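Local coordinates for adherence and virulence protein A (Streptococcus pneumoniae, PDB 6PON) that binds fibronectin and, as its name indicates, takes part in pneumococcal adherence and virulence; its sequence places it in the NFACT family, at residues Ala86-Ile91 and Ile102-Lys107; His113-Leu118 and Val132-His137; Leu171-Ile176 and Gln200-Asp205. One frame throughout, in Å; residues are numbered along the deposited sequence.

Interaction 1: Ala86-Ile91 and Ile102-Lys107; sequences ALIESI and ITVSNK
A classic beta bulge interrupts the antiparallel hairpin formed by strands 87-93 and 99-107, at one side of a five-stranded sheet: Glu89 and Ser90 both face Thr103. Thr103 O takes a short bond from Glu89 N (2.7 Å) and a weak one from Ser90 N, so a single carbonyl serves two successive amides and the register slips by one residue. Before the bulge, Leu87 and Ser105 form a hydrogen-bonded pair; Leu87 N reaches Ser105 O at 2.9 Å, almost straight at the hydrogen (173°), and Ser105 N returns the bond to Leu87 O. Beyond it, Thr103 N bonds to Ser90 O (3.0 Å). Ile88 pairs with Val104 and Ile91 with Ile102 without hydrogen bonds between them, and these four side chains form an apolar face of the sheet, on which Ile91 CG1 meets Ile102 CG1 at 4.2 Å. Val12 and Leu19 of helix 5-19 pack on Ile91. The bulge turns the CB of Glu89 toward the partner strand, and with CG anti to the carbonyl carbon (chi1 -82°) the extended chain passes obliquely across the Thr103 side chain and ends at Ser105. There the carboxylate is shared, its OE1 bonding to Gln115 of the next strand. At the Ser90-Thr103 pair a water bonds to both Ser90 OG and Thr103 OG1. The bond that ties the Glu89 side chain to strand 99-107 runs from Ser105 OG to Glu89 OE2, 2.7 Å long, and arrives from above the carboxylate plane, 75° out of it.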
ATOM      1  N   ALA B  86     -42.068 -19.596  16.064  1.00 24.52           N
ATOM      2  CA  ALA B  86     -40.776 -20.252  16.025  1.00 25.96           C
ATOM      3  C   ALA B  86     -39.725 -19.425  16.764  1.00 27.67           C
ATOM      4  O   ALA B  86     -39.856 -18.215  16.949  1.00 26.18           O
ATOM      5  CB  ALA B  86     -40.346 -20.500  14.580  1.00 25.13           C
ATOM      6  N   LEU B  87     -38.676 -20.109  17.207  1.00 26.66           N
ATOM      7  CA  LEU B  87     -37.537 -19.480  17.852  1.00 28.10           C
ATOM      8  C   LEU B  87     -36.428 -19.322  16.819  1.00 25.25           C
ATOM      9  O   LEU B  87     -36.163 -20.237  16.035  1.00 22.65           O
ATOM     10  CB  LEU B  87     -37.051 -20.315  19.039  1.00 25.37           C
ATOM     11  CG  LEU B  87     -35.702 -19.876  19.613  1.00 30.86           C
ATOM     12  CD1 LEU B  87     -35.861 -18.568  20.375  1.00 31.41           C
ATOM     13  CD2 LEU B  87     -35.065 -20.947  20.490  1.00 28.90           C
ATOM     14  N   ILE B  88     -35.807 -18.151  16.793  1.00 25.19           N
ATOM     15  CA  ILE B  88     -34.766 -17.864  15.814  1.00 21.66           C
ATOM     16  C   ILE B  88     -33.438 -18.315  16.403  1.00 25.67           C
ATOM     17  O   ILE B  88     -32.949 -17.731  17.371  1.00 29.72           O
ATOM     18  CB  ILE B  88     -34.752 -16.383  15.431  1.00 24.88           C
ATOM     19  CG1 ILE B  88     -36.003 -16.062  14.611  1.00 21.55           C
ATOM     20  CG2 ILE B  88     -33.504 -16.054  14.622  1.00 26.10           C
ATOM     21  CD1 ILE B  88     -36.195 -14.614  14.328  1.00 25.95           C
ATOM     22  N   GLU B  89     -32.851 -19.358  15.823  1.00 22.97           N
ATOM     23  CA  GLU B  89     -31.683 -19.950  16.458  1.00 25.86           C
ATOM     24  C   GLU B  89     -30.373 -19.337  15.990  1.00 28.75           C
ATOM     25  O   GLU B  89     -29.479 -19.115  16.810  1.00 25.73           O
ATOM     26  CB  GLU B  89     -31.678 -21.459  16.232  1.00 28.10           C
ATOM     27  CG  GLU B  89     -32.578 -22.157  17.243  1.00 31.32           C
ATOM     28  CD  GLU B  89     -32.737 -23.631  16.986  1.00 37.01           C
ATOM     29  OE1 GLU B  89     -32.441 -24.089  15.855  1.00 33.81           O
ATOM     30  OE2 GLU B  89     -33.163 -24.331  17.931  1.00 37.67           O
ATOM     31  N   SER B  90     -30.252 -19.036  14.698  1.00 24.81           N
ATOM     32  CA  SER B  90     -29.035 -18.472  14.141  1.00 22.37           C
ATOM     33  C   SER B  90     -29.396 -17.707  12.874  1.00 28.38           C
ATOM     34  O   SER B  90     -30.387 -18.027  12.207  1.00 22.01           O
ATOM     35  CB  SER B  90     -28.018 -19.566  13.818  1.00 22.04           C
ATOM     36  OG  SER B  90     -28.491 -20.363  12.745  1.00 21.61           O
ATOM     37  N   ILE B  91     -28.591 -16.688  12.549  1.00 21.99           N
ATOM     38  CA  ILE B  91     -28.756 -15.931  11.312  1.00 22.04           C
ATOM     39  C   ILE B  91     -27.383 -15.802  10.674  1.00 22.77           C
ATOM     40  O   ILE B  91     -26.483 -15.184  11.253  1.00 25.16           O
ATOM     41  CB  ILE B  91     -29.382 -14.544  11.543  1.00 24.07           C
ATOM     42  CG1 ILE B  91     -30.779 -14.665  12.144  1.00 19.97           C
ATOM     43  CG2 ILE B  91     -29.453 -13.759  10.235  1.00 18.52           C
ATOM     44  CD1 ILE B  91     -31.345 -13.344  12.577  1.00 19.86           C
ATOM     45  N   ILE B 102     -31.531 -18.534   7.961  1.00 20.67           N
ATOM     46  CA  ILE B 102     -32.119 -18.293   9.261  1.00 20.72           C
ATOM     47  C   ILE B 102     -32.613 -19.641   9.753  1.00 23.49           C
ATOM     48  O   ILE B 102     -33.568 -20.202   9.190  1.00 20.22           O
ATOM     49  CB  ILE B 102     -33.273 -17.283   9.194  1.00 18.93           C
ATOM     50  CG1 ILE B 102     -32.765 -15.941   8.668  1.00 18.20           C
ATOM     51  CG2 ILE B 102     -33.956 -17.183  10.571  1.00 15.96           C
ATOM     52  CD1 ILE B 102     -33.850 -14.957   8.319  1.00 17.10           C
ATOM     53  N   THR B 103     -31.975 -20.165  10.791  1.00 19.47           N
ATOM     54  CA  THR B 103     -32.394 -21.438  11.351  1.00 25.12           C
ATOM     55  C   THR B 103     -33.371 -21.188  12.491  1.00 24.20           C
ATOM     56  O   THR B 103     -33.166 -20.297  13.328  1.00 22.29           O
ATOM     57  CB  THR B 103     -31.196 -22.259  11.830  1.00 23.08           C
ATOM     58  OG1 THR B 103     -30.215 -22.291  10.797  1.00 28.95           O
ATOM     59  CG2 THR B 103     -31.612 -23.669  12.086  1.00 23.41           C
ATOM     60  N   VAL B 104     -34.449 -21.969  12.493  1.00 25.59           N
ATOM     61  CA  VAL B 104     -35.528 -21.842  13.462  1.00 25.35           C
ATOM     62  C   VAL B 104     -35.907 -23.221  13.966  1.00 26.50           C
ATOM     63  O   VAL B 104     -35.731 -24.240  13.291  1.00 24.36           O
ATOM     64  CB  VAL B 104     -36.786 -21.171  12.879  1.00 23.77           C
ATOM     65  CG1 VAL B 104     -36.445 -19.818  12.304  1.00 23.44           C
ATOM     66  CG2 VAL B 104     -37.418 -22.091  11.831  1.00 18.70           C
ATOM     67  N   SER B 105     -36.457 -23.232  15.166  1.00 30.15           N
ATOM     68  CA  SER B 105     -37.028 -24.426  15.747  1.00 30.00           C
ATOM     69  C   SER B 105     -38.413 -24.072  16.261  1.00 25.49           C
ATOM     70  O   SER B 105     -38.674 -22.928  16.649  1.00 26.77           O
ATOM     71  CB  SER B 105     -36.136 -24.979  16.864  1.00 27.50           C
ATOM     72  OG  SER B 105     -35.827 -23.967  17.790  1.00 24.35           O
ATOM     73  N   ASN B 106     -39.300 -25.060  16.249  1.00 27.64           N
ATOM     74  CA  ASN B 106     -40.694 -24.862  16.612  1.00 28.67           C
ATOM     75  C   ASN B 106     -41.248 -26.193  17.117  1.00 29.36           C
ATOM     76  O   ASN B 106     -40.556 -27.219  17.127  1.00 29.19           O
ATOM     77  CB  ASN B 106     -41.488 -24.328  15.414  1.00 25.70           C
ATOM     78  CG  ASN B 106     -42.671 -23.475  15.823  1.00 27.42           C
ATOM     79  OD1 ASN B 106     -43.093 -23.487  16.975  1.00 27.21           O
ATOM     80  ND2 ASN B 106     -43.214 -22.722  14.870  1.00 25.15           N
ATOM     81  N   LYS B 107     -42.492 -26.169  17.568  1.00 28.65           N
ATOM     82  CA  LYS B 107     -43.219 -27.406  17.794  1.00 30.86           C
ATOM     83  C   LYS B 107     -44.212 -27.594  16.656  1.00 27.25           C
ATOM     84  O   LYS B 107     -44.536 -26.649  15.933  1.00 28.17           O
ATOM     85  CB  LYS B 107     -43.922 -27.411  19.164  1.00 29.24           C
ATOM     86  CG  LYS B 107     -44.793 -26.199  19.477  1.00 40.85           C
ATOM     87  CD  LYS B 107     -45.617 -26.446  20.752  1.00 40.87           C
ATOM     88  CE  LYS B 107     -45.636 -25.218  21.677  1.00 40.33           C
ATOM     89  NZ  LYS B 107     -46.690 -24.210  21.344  1.00 46.70           N
TER
HETATM   90  O   HOH W   1     -28.348 -19.812  10.084  1.00 24.14           O

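Interaction 2: His113-Leu118 and Val132-His137; sequences HIQATL and VDKSSH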
ATOM      1  N   HIS B 113     -40.860 -31.452  18.411  1.00 34.65           N
ATOM      2  CA  HIS B 113     -39.877 -30.463  17.970  1.00 33.45           C
ATOM      3  C   HIS B 113     -39.596 -30.617  16.471  1.00 35.81           C
ATOM      4  O   HIS B 113     -39.440 -31.734  15.963  1.00 32.04           O
ATOM      5  CB  HIS B 113     -38.612 -30.648  18.836  1.00 30.59           C
ATOM      6  CG  HIS B 113     -37.400 -29.876  18.402  1.00 45.42           C
ATOM      7  ND1 HIS B 113     -36.259 -29.829  19.175  1.00 60.61           N
ATOM      8  CD2 HIS B 113     -37.121 -29.154  17.287  1.00 43.80           C
ATOM      9  CE1 HIS B 113     -35.337 -29.100  18.563  1.00 46.64           C
ATOM     10  NE2 HIS B 113     -35.834 -28.680  17.412  1.00 43.65           N
ATOM     11  N   ILE B 114     -39.566 -29.486  15.760  1.00 33.10           N
ATOM     12  CA  ILE B 114     -39.212 -29.431  14.347  1.00 32.13           C
ATOM     13  C   ILE B 114     -38.148 -28.354  14.171  1.00 31.60           C
ATOM     14  O   ILE B 114     -38.025 -27.441  14.991  1.00 28.49           O
ATOM     15  CB  ILE B 114     -40.429 -29.132  13.442  1.00 31.65           C
ATOM     16  CG1 ILE B 114     -41.065 -27.789  13.811  1.00 31.24           C
ATOM     17  CG2 ILE B 114     -41.475 -30.210  13.565  1.00 31.85           C
ATOM     18  CD1 ILE B 114     -40.574 -26.638  12.965  1.00 32.13           C
ATOM     19  N   GLN B 115     -37.386 -28.462  13.077  1.00 26.42           N
ATOM     20  CA  GLN B 115     -36.408 -27.449  12.688  1.00 28.98           C
ATOM     21  C   GLN B 115     -36.541 -27.131  11.202  1.00 26.66           C
ATOM     22  O   GLN B 115     -36.869 -28.001  10.393  1.00 25.31           O
ATOM     23  CB  GLN B 115     -34.967 -27.895  12.959  1.00 28.98           C
ATOM     24  CG  GLN B 115     -34.304 -27.254  14.181  1.00 41.44           C
ATOM     25  CD  GLN B 115     -32.759 -27.401  14.199  1.00 41.29           C
ATOM     26  OE1 GLN B 115     -32.198 -28.374  13.683  1.00 44.35           O
ATOM     27  NE2 GLN B 115     -32.078 -26.417  14.784  1.00 44.64           N
ATOM     28  N   ALA B 116     -36.262 -25.881  10.838  1.00 23.33           N
ATOM     29  CA  ALA B 116     -36.300 -25.494   9.437  1.00 22.98           C
ATOM     30  C   ALA B 116     -35.361 -24.320   9.217  1.00 22.32           C
ATOM     31  O   ALA B 116     -34.993 -23.607  10.154  1.00 23.86           O
ATOM     32  CB  ALA B 116     -37.732 -25.142   8.989  1.00 18.25           C
ATOM     33  N   THR B 117     -34.979 -24.118   7.962  1.00 22.74           N
ATOM     34  CA  THR B 117     -34.091 -23.025   7.577  1.00 22.69           C
ATOM     35  C   THR B 117     -34.809 -22.129   6.580  1.00 23.81           C
ATOM     36  O   THR B 117     -35.298 -22.608   5.550  1.00 23.22           O
ATOM     37  CB  THR B 117     -32.798 -23.540   6.947  1.00 22.97           C
ATOM     38  OG1 THR B 117     -32.250 -24.597   7.743  1.00 28.66           O
ATOM     39  CG2 THR B 117     -31.784 -22.395   6.825  1.00 23.98           C
ATOM     40  N   LEU B 118     -34.887 -20.840   6.885  1.00 19.13           N
ATOM     41  CA  LEU B 118     -35.472 -19.863   5.979  1.00 17.46           C
ATOM     42  C   LEU B 118     -34.323 -19.205   5.230  1.00 18.32           C
ATOM     43  O   LEU B 118     -33.439 -18.619   5.855  1.00 17.59           O
ATOM     44  CB  LEU B 118     -36.309 -18.839   6.749  1.00 15.90           C
ATOM     45  CG  LEU B 118     -36.976 -17.707   5.961  1.00 14.73           C
ATOM     46  CD1 LEU B 118     -38.025 -18.237   4.999  1.00 12.32           C
ATOM     47  CD2 LEU B 118     -37.565 -16.688   6.916  1.00 11.12           C
ATOM     48  N   VAL B 132     -36.795 -24.571   4.071  1.00 20.09           N
ATOM     49  CA  VAL B 132     -36.246 -25.894   3.833  1.00 20.88           C
ATOM     50  C   VAL B 132     -36.280 -26.650   5.144  1.00 20.97           C
ATOM     51  O   VAL B 132     -35.868 -26.112   6.177  1.00 23.86           O
ATOM     52  CB  VAL B 132     -34.812 -25.822   3.281  1.00 21.96           C
ATOM     53  CG1 VAL B 132     -34.220 -27.209   3.167  1.00 21.93           C
ATOM     54  CG2 VAL B 132     -34.817 -25.131   1.949  1.00 21.93           C
ATOM     55  N   ASP B 133     -36.780 -27.886   5.111  1.00 25.18           N
ATOM     56  CA  ASP B 133     -36.780 -28.675   6.333  1.00 27.02           C
ATOM     57  C   ASP B 133     -35.372 -29.132   6.657  1.00 24.53           C
ATOM     58  O   ASP B 133     -34.668 -29.645   5.791  1.00 25.13           O
ATOM     59  CB  ASP B 133     -37.681 -29.889   6.235  1.00 32.03           C
ATOM     60  CG  ASP B 133     -37.626 -30.702   7.496  1.00 32.11           C
ATOM     61  OD1 ASP B 133     -36.741 -31.565   7.607  1.00 38.55           O
ATOM     62  OD2 ASP B 133     -38.429 -30.426   8.404  1.00 36.35           O
ATOM     63  N   LYS B 134     -34.997 -29.001   7.927  1.00 28.79           N
ATOM     64  CA  LYS B 134     -33.596 -29.119   8.319  1.00 35.02           C
ATOM     65  C   LYS B 134     -33.093 -30.562   8.255  1.00 44.92           C
ATOM     66  O   LYS B 134     -31.920 -30.794   7.926  1.00 44.85           O
ATOM     67  CB  LYS B 134     -33.419 -28.540   9.722  1.00 34.57           C
ATOM     68  CG  LYS B 134     -32.027 -28.651  10.292  1.00 38.23           C
ATOM     69  CD  LYS B 134     -31.166 -27.490   9.869  1.00 37.67           C
ATOM     70  CE  LYS B 134     -29.823 -27.510  10.578  1.00 34.03           C
ATOM     71  NZ  LYS B 134     -28.935 -26.471  10.012  1.00 34.70           N
ATOM     72  N   SER B 135     -33.954 -31.542   8.560  1.00 42.86           N
ATOM     73  CA  SER B 135     -33.523 -32.938   8.540  1.00 44.84           C
ATOM     74  C   SER B 135     -33.561 -33.509   7.126  1.00 45.00           C
ATOM     75  O   SER B 135     -32.545 -33.993   6.613  1.00 51.41           O
ATOM     76  CB  SER B 135     -34.386 -33.775   9.485  1.00 46.24           C
ATOM     77  OG  SER B 135     -35.739 -33.375   9.415  1.00 47.59           O
ATOM     78  N   SER B 136     -34.721 -33.439   6.468  1.00 39.43           N
ATOM     79  CA  SER B 136     -34.849 -33.989   5.122  1.00 39.41           C
ATOM     80  C   SER B 136     -34.116 -33.165   4.063  1.00 37.83           C
ATOM     81  O   SER B 136     -33.788 -33.710   3.006  1.00 39.82           O
ATOM     82  CB  SER B 136     -36.327 -34.109   4.750  1.00 34.01           C
ATOM     83  OG  SER B 136     -36.942 -32.830   4.737  1.00 38.24           O
ATOM     84  N   HIS B 137     -33.871 -31.875   4.313  1.00 32.35           N
ATOM     85  CA  HIS B 137     -33.272 -30.953   3.340  1.00 36.60           C
ATOM     86  C   HIS B 137     -34.146 -30.778   2.089  1.00 34.91           C
ATOM     87  O   HIS B 137     -33.655 -30.443   1.001  1.00 27.66           O
ATOM     88  CB  HIS B 137     -31.850 -31.382   2.978  1.00 35.20           C
ATOM     89  CG  HIS B 137     -30.921 -31.385   4.152  1.00 48.45           C
ATOM     90  ND1 HIS B 137     -30.520 -30.225   4.784  1.00 55.08           N
ATOM     91  CD2 HIS B 137     -30.335 -32.404   4.829  1.00 47.95           C
ATOM     92  CE1 HIS B 137     -29.719 -30.529   5.792  1.00 56.45           C
ATOM     93  NE2 HIS B 137     -29.593 -31.844   5.842  1.00 56.12           N
TER
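Asp133 OD1 is gripped by three sound hydrogen bonds as its strand ends, just where Asp133 pairs with Ala116 across the hairpin of strands 113-121 and 128-133. Ser135 OG approaches at 2.7 Å on the syn lone pair, Ser136 N comes in nearly along the C-O axis at 3.0 Å, and Ser136 OG stands above the carboxylate plane. With chi1 at 178° the carboxylate extends away from its own N, and chi2 of -87° turns OD1 to the serines; acceptance from the amide three residues on makes this an Asx motif. His137 N bonds back to Asp133 O, closing the turn. Across the strands, Thr117 and Val132 are an antiparallel hydrogen-bonded pair: Thr117 N to Val132 O is 2.8 Å and close to straight (170°), and Val132 N answers to Thr117 O at 2.9 Å. The next bond is slacker, for Lys134 N meets Gln115 O at 3.3 Å from above the carbonyl plane as the chain begins to turn. Lys134 then lies alongside Gln115, whose NE2 is held by Glu89; the two side chains point the same way, with Lys134 CG 3.4 Å from Gln115 OE1. A bend at chi2 carries the lysine chain across Thr117, its CD 3.8 Å from Thr117 OG1. Here the lysine contributes its methylene groups to the contact, whereas the three donors around Asp133 OD1 would probably stabilise the negative charge of that carboxylate and hold the turn in shape.

Interaction 3: Leu171-Ile176 and Gln200-Asp205; sequences LNPFTI and QGLGRD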
ATOM      1  N   LEU B 171     -13.003 -15.826  -4.183  1.00 31.14           N
ATOM      2  CA  LEU B 171     -12.400 -15.904  -2.854  1.00 28.83           C
ATOM      3  C   LEU B 171     -13.038 -14.916  -1.884  1.00 28.63           C
ATOM      4  O   LEU B 171     -13.232 -13.742  -2.210  1.00 27.42           O
ATOM      5  CB  LEU B 171     -10.893 -15.628  -2.919  1.00 28.92           C
ATOM      6  CG  LEU B 171      -9.980 -16.647  -3.596  1.00 32.16           C
ATOM      7  CD1 LEU B 171      -8.617 -16.029  -3.792  1.00 28.58           C
ATOM      8  CD2 LEU B 171      -9.870 -17.912  -2.775  1.00 26.86           C
ATOM      9  N   ASN B 172     -13.322 -15.390  -0.681  1.00 24.79           N
ATOM     10  CA  ASN B 172     -13.923 -14.555   0.349  1.00 26.26           C
ATOM     11  C   ASN B 172     -12.919 -13.524   0.861  1.00 25.30           C
ATOM     12  O   ASN B 172     -11.937 -13.904   1.513  1.00 20.86           O
ATOM     13  CB  ASN B 172     -14.423 -15.444   1.481  1.00 26.39           C
ATOM     14  CG  ASN B 172     -15.225 -14.686   2.513  1.00 28.46           C
ATOM     15  OD1 ASN B 172     -15.087 -13.468   2.656  1.00 29.68           O
ATOM     16  ND2 ASN B 172     -16.079 -15.405   3.244  1.00 26.80           N
ATOM     17  N   PRO B 173     -13.136 -12.223   0.628  1.00 25.75           N
ATOM     18  CA  PRO B 173     -12.116 -11.227   1.000  1.00 27.72           C
ATOM     19  C   PRO B 173     -11.975 -11.021   2.493  1.00 22.98           C
ATOM     20  O   PRO B 173     -10.950 -10.490   2.925  1.00 25.06           O
ATOM     21  CB  PRO B 173     -12.606  -9.941   0.310  1.00 23.73           C
ATOM     22  CG  PRO B 173     -14.072 -10.124   0.208  1.00 25.25           C
ATOM     23  CD  PRO B 173     -14.321 -11.600   0.017  1.00 26.18           C
ATOM     24  N   PHE B 174     -12.970 -11.397   3.290  1.00 23.82           N
ATOM     25  CA  PHE B 174     -12.870 -11.208   4.734  1.00 23.02           C
ATOM     26  C   PHE B 174     -11.915 -12.209   5.368  1.00 20.97           C
ATOM     27  O   PHE B 174     -11.303 -11.907   6.391  1.00 26.99           O
ATOM     28  CB  PHE B 174     -14.260 -11.329   5.387  1.00 23.42           C
ATOM     29  CG  PHE B 174     -15.163 -10.160   5.126  1.00 18.05           C
ATOM     30  CD1 PHE B 174     -15.079  -9.021   5.897  1.00 19.93           C
ATOM     31  CD2 PHE B 174     -16.091 -10.199   4.111  1.00 20.13           C
ATOM     32  CE1 PHE B 174     -15.898  -7.931   5.657  1.00 19.56           C
ATOM     33  CE2 PHE B 174     -16.911  -9.121   3.867  1.00 22.22           C
ATOM     34  CZ  PHE B 174     -16.809  -7.982   4.645  1.00 22.41           C
ATOM     35  N   THR B 175     -11.780 -13.400   4.787  1.00 25.12           N
ATOM     36  CA  THR B 175     -11.107 -14.519   5.442  1.00 26.44           C
ATOM     37  C   THR B 175      -9.876 -15.009   4.704  1.00 23.19           C
ATOM     38  O   THR B 175      -9.236 -15.951   5.179  1.00 27.39           O
ATOM     39  CB  THR B 175     -12.061 -15.708   5.606  1.00 24.60           C
ATOM     40  OG1 THR B 175     -12.525 -16.114   4.307  1.00 27.79           O
ATOM     41  CG2 THR B 175     -13.252 -15.327   6.462  1.00 27.42           C
ATOM     42  N   ILE B 176      -9.536 -14.428   3.552  1.00 27.15           N
ATOM     43  CA  ILE B 176      -8.383 -14.910   2.804  1.00 25.06           C
ATOM     44  C   ILE B 176      -7.122 -14.706   3.624  1.00 25.40           C
ATOM     45  O   ILE B 176      -6.989 -13.724   4.370  1.00 25.01           O
ATOM     46  CB  ILE B 176      -8.277 -14.191   1.454  1.00 24.78           C
ATOM     47  CG1 ILE B 176      -7.123 -14.787   0.640  1.00 24.39           C
ATOM     48  CG2 ILE B 176      -8.121 -12.670   1.684  1.00 26.99           C
ATOM     49  CD1 ILE B 176      -6.764 -13.985  -0.611  1.00 29.29           C
ATOM     50  N   GLN B 200     -15.345 -12.662  -3.897  1.00 29.39           N
ATOM     51  CA  GLN B 200     -16.765 -12.963  -3.798  1.00 28.55           C
ATOM     52  C   GLN B 200     -17.494 -11.848  -3.059  1.00 24.32           C
ATOM     53  O   GLN B 200     -17.032 -11.382  -2.016  1.00 22.97           O
ATOM     54  CB  GLN B 200     -16.940 -14.285  -3.050  1.00 27.55           C
ATOM     55  CG  GLN B 200     -18.358 -14.756  -2.894  1.00 27.04           C
ATOM     56  CD  GLN B 200     -18.445 -15.970  -1.988  1.00 29.84           C
ATOM     57  OE1 GLN B 200     -17.636 -16.128  -1.072  1.00 31.26           O
ATOM     58  NE2 GLN B 200     -19.426 -16.837  -2.244  1.00 26.73           N
ATOM     59  N   GLY B 201     -18.641 -11.437  -3.591  1.00 24.43           N
ATOM     60  CA  GLY B 201     -19.500 -10.537  -2.850  1.00 21.63           C
ATOM     61  C   GLY B 201     -19.164  -9.075  -2.991  1.00 27.95           C
ATOM     62  O   GLY B 201     -19.478  -8.281  -2.095  1.00 26.95           O
ATOM     63  N   LEU B 202     -18.529  -8.693  -4.092  1.00 26.11           N
ATOM     64  CA  LEU B 202     -18.128  -7.317  -4.350  1.00 25.48           C
ATOM     65  C   LEU B 202     -18.994  -6.787  -5.484  1.00 27.43           C
ATOM     66  O   LEU B 202     -18.835  -7.210  -6.633  1.00 31.71           O
ATOM     67  CB  LEU B 202     -16.641  -7.246  -4.696  1.00 27.03           C
ATOM     68  CG  LEU B 202     -15.688  -7.025  -3.513  1.00 32.00           C
ATOM     69  CD1 LEU B 202     -16.052  -7.867  -2.300  1.00 25.94           C
ATOM     70  CD2 LEU B 202     -14.227  -7.247  -3.913  1.00 21.17           C
ATOM     71  N   GLY B 203     -19.941  -5.899  -5.156  1.00 27.98           N
ATOM     72  CA  GLY B 203     -20.648  -5.153  -6.177  1.00 24.17           C
ATOM     73  C   GLY B 203     -19.709  -4.192  -6.879  1.00 25.88           C
ATOM     74  O   GLY B 203     -18.559  -4.008  -6.487  1.00 25.50           O
ATOM     75  N   ARG B 204     -20.205  -3.551  -7.942  1.00 29.65           N
ATOM     76  CA  ARG B 204     -19.311  -2.719  -8.750  1.00 27.85           C
ATOM     77  C   ARG B 204     -18.923  -1.441  -7.999  1.00 27.18           C
ATOM     78  O   ARG B 204     -17.759  -1.024  -8.032  1.00 25.16           O
ATOM     79  CB  ARG B 204     -19.950  -2.429 -10.120  1.00 29.64           C
ATOM     80  CG  ARG B 204     -19.562  -1.090 -10.768  1.00 39.37           C
ATOM     81  CD  ARG B 204     -20.275  -0.777 -12.115  1.00 49.85           C
ATOM     82  NE  ARG B 204     -21.743  -0.759 -12.038  1.00 53.59           N
ATOM     83  CZ  ARG B 204     -22.480   0.223 -11.513  1.00 51.74           C
ATOM     84  NH1 ARG B 204     -21.907   1.287 -10.946  1.00 50.41           N
ATOM     85  NH2 ARG B 204     -23.799   0.100 -11.530  1.00 49.68           N
ATOM     86  N   ASP B 205     -19.857  -0.845  -7.257  1.00 27.46           N
ATOM     87  CA  ASP B 205     -19.501   0.339  -6.479  1.00 22.36           C
ATOM     88  C   ASP B 205     -18.510   0.001  -5.373  1.00 24.56           C
ATOM     89  O   ASP B 205     -17.521   0.720  -5.178  1.00 25.27           O
ATOM     90  CB  ASP B 205     -20.746   1.011  -5.904  1.00 22.41           C
ATOM     91  CG  ASP B 205     -21.610   0.074  -5.048  1.00 30.04           C
ATOM     92  OD1 ASP B 205     -21.670  -1.158  -5.294  1.00 27.28           O
ATOM     93  OD2 ASP B 205     -22.258   0.609  -4.119  1.00 32.49           O
TER
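Polar contact across the two segments rests on one backbone bond, Gln200 N to Leu171 O, 2.9 Å long and fairly straight (166°), although the donor stands above the carbonyl plane. Within 171-176, Asn172 OD1 accepts from Phe174 N at 3.0 Å. Chi1 of -172° stretches the Asn172 amide out from the backbone, where OD1 can meet that N-H and also lies at the edge of the Phe174 ring, in its plane; ND2 bonds to Glu95.

Van der Waals contact is carried by Pro173, whose CB is directed toward 200-205. Its CD sits 3.4 Å from Gln200 O, which also bonds to the side chain of Asn96, and its CG touches Leu202 CD1 at 3.9 Å as the two side chains run antiparallel past one another. Asn172 CB lies 4.2 Å from Gln200 OE1, a looser approach.

Between subunits, Phe226 of the second subunit packs on Pro173 and Leu202 and meets the Phe174 ring edge-to-face; Phe174 also stacks with His9 of its own chain. The contact thus borders the subunit interface. Its two halves are an Asx turn at Asn172, shortly before helix 178-187, and the linker leading to Gly203, the N-cap residue of the long helix 204-225.

In the fold
From the N terminus, after helix 5-19 and the first four-stranded sheet, interaction 1 closes the short turn between strands 87-93 and 99-107. Interaction 2 then closes the hairpin of strands 113-121 and 128-133. Strands 99-107 and 113-121 are neighbours, so both contacts belong to one antiparallel sheet; their centres lie 9 Å apart and they touch along this strand pair. Interaction 3 comes later, bringing together the ends of a loop that holds helices 178-187 and 192-198, about 28 Å from interaction 1 centre to centre. The three follow in series, none enclosing or crossing another, from the sheet to the start of the long helix.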